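Local coordinates for serine protease inhibitor infestin (Triatoma infestans, PDB 2ERW), which probably inhibits serine proteases; the Kazal-type domain described here, infestin 4, inhibits coagulation factor XIIa, at residues A[11-16]-A[24-29]. Residues are numbered along the deposited sequence; the frame is centred on the assembly and turned at random.
Sequences NYVPVC and GNPCML
V15, G24 and N25 bury the most surface where the loop leading into strand 15-17 meets the start of helix 26-35. V15, a beta-branched residue, which can offer a methyl to each of two neighbours, points its two methyls at different partners: CG1 meets CG of P26 at 3.9 Å, while CG2 reaches CD1 of L29, also at 3.9 Å. With CG1 anti to its own carbonyl carbon (chi1 -65°), one methyl faces P26 and the other L29, about a turn further along the helix, and L42 of strand 42-43 touches both V15 and L29. G24 works through its backbone: its O accepts from V13 N at 2.8 Å, the donor tilted 16° from the carbonyl plane, and also receives a CA-H...O contact from Y12.

This is the Kazal-type inhibitor fold, a short helix beside a small antiparallel sheet, pinned by disulfides such as C8-C27 and C16-C48. N25 is the helix N-cap. Its OD1 accepts from M28 N at 2.8 Å, nearly along the C=O axis, and the other end of the same amide, ND2, gives a nearly straight bond (167°) of 2.9 Å to a lone pair of N11 O; ND2 also donates to F9 O. An amide, acceptor and donor at once, is thus held at both ends. Replaced by an alanine, this residue would lose its amide, which would probably leave M28 N without its cap and the carbonyls of N11 and F9 without this donor. Next to it P26, whose missing N-H costs nothing in a first helical turn, lays CD against V13 CG1 at 3.9 Å, their side chains crossing at about a right angle.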
# COMPACT_ATOMS: atom_id res chain seq x y z
N ASN A 11 4.92 1.72 10.86
CA ASN A 11 3.70 2.27 11.42
C ASN A 11 2.54 2.02 10.50
O ASN A 11 2.61 2.26 9.29
CB ASN A 11 3.83 3.77 11.55
CG ASN A 11 4.95 4.18 12.42
OD1 ASN A 11 6.07 3.70 12.29
ND2 ASN A 11 4.67 5.09 13.33
N TYR A 12 1.44 1.59 11.08
CA TYR A 12 0.33 1.11 10.30
C TYR A 12 -0.57 2.25 9.92
O TYR A 12 -1.29 2.81 10.75
CB TYR A 12 -0.39 0.04 11.11
CG TYR A 12 -1.51 -0.59 10.37
CD1 TYR A 12 -1.29 -1.25 9.17
CD2 TYR A 12 -2.81 -0.51 10.85
CE1 TYR A 12 -2.31 -1.83 8.48
CE2 TYR A 12 -3.84 -1.11 10.18
CZ TYR A 12 -3.59 -1.75 8.99
OH TYR A 12 -4.61 -2.33 8.28
N VAL A 13 -0.49 2.59 8.64
CA VAL A 13 -1.31 3.64 8.06
C VAL A 13 -1.75 3.06 6.74
O VAL A 13 -1.20 3.39 5.68
CB VAL A 13 -0.50 4.92 7.86
CG1 VAL A 13 -1.39 6.00 7.25
CG2 VAL A 13 0.07 5.38 9.19
N PRO A 14 -2.69 2.13 6.78
CA PRO A 14 -2.96 1.33 5.60
C PRO A 14 -3.57 2.12 4.46
O PRO A 14 -4.37 3.01 4.65
CB PRO A 14 -3.98 0.30 6.06
CG PRO A 14 -4.65 0.97 7.25
CD PRO A 14 -3.53 1.73 7.93
N VAL A 15 -3.01 1.87 3.29
CA VAL A 15 -3.51 2.52 2.09
C VAL A 15 -3.63 1.48 1.02
O VAL A 15 -2.96 0.46 1.05
CB VAL A 15 -2.60 3.69 1.64
CG1 VAL A 15 -2.63 4.78 2.67
CG2 VAL A 15 -1.15 3.23 1.43
N CYS A 16 -4.49 1.76 0.06
CA CYS A 16 -4.80 0.80 -0.95
C CYS A 16 -4.17 1.23 -2.23
O CYS A 16 -4.40 2.34 -2.70
CB CYS A 16 -6.30 0.71 -1.09
SG CYS A 16 -6.79 -0.45 -2.35
N GLY A 24 1.25 -1.05 3.95
CA GLY A 24 1.20 -0.80 5.36
C GLY A 24 1.26 0.64 5.72
O GLY A 24 0.87 1.01 6.81
N ASN A 25 1.80 1.46 4.83
CA ASN A 25 1.75 2.89 4.96
C ASN A 25 2.15 3.45 3.62
O ASN A 25 2.56 2.72 2.73
CB ASN A 25 2.59 3.40 6.13
CG ASN A 25 4.03 2.95 6.06
OD1 ASN A 25 4.69 3.04 5.03
ND2 ASN A 25 4.55 2.53 7.20
N PRO A 26 1.93 4.74 3.43
CA PRO A 26 2.29 5.30 2.15
C PRO A 26 3.74 5.18 1.79
O PRO A 26 4.07 5.04 0.63
CB PRO A 26 1.89 6.78 2.29
CG PRO A 26 0.75 6.70 3.26
CD PRO A 26 1.13 5.65 4.26
N CYS A 27 4.62 5.23 2.78
CA CYS A 27 6.02 5.05 2.47
C CYS A 27 6.22 3.70 1.82
O CYS A 27 6.91 3.58 0.82
CB CYS A 27 6.82 5.20 3.75
SG CYS A 27 8.58 5.10 3.51
N MET A 28 5.60 2.67 2.38
CA MET A 28 5.76 1.35 1.81
C MET A 28 5.13 1.25 0.45
O MET A 28 5.64 0.54 -0.38
CB MET A 28 5.15 0.33 2.74
CG MET A 28 5.87 0.33 4.03
SD MET A 28 7.36 -0.58 3.91
CE MET A 28 7.67 -0.93 5.64
N LEU A 29 4.03 1.95 0.22
CA LEU A 29 3.48 1.95 -1.13
C LEU A 29 4.48 2.57 -2.08
O LEU A 29 4.71 2.05 -3.17
CB LEU A 29 2.17 2.74 -1.14
CG LEU A 29 1.48 2.74 -2.50
CD1 LEU A 29 -0.01 2.75 -2.30
CD2 LEU A 29 1.91 3.92 -3.36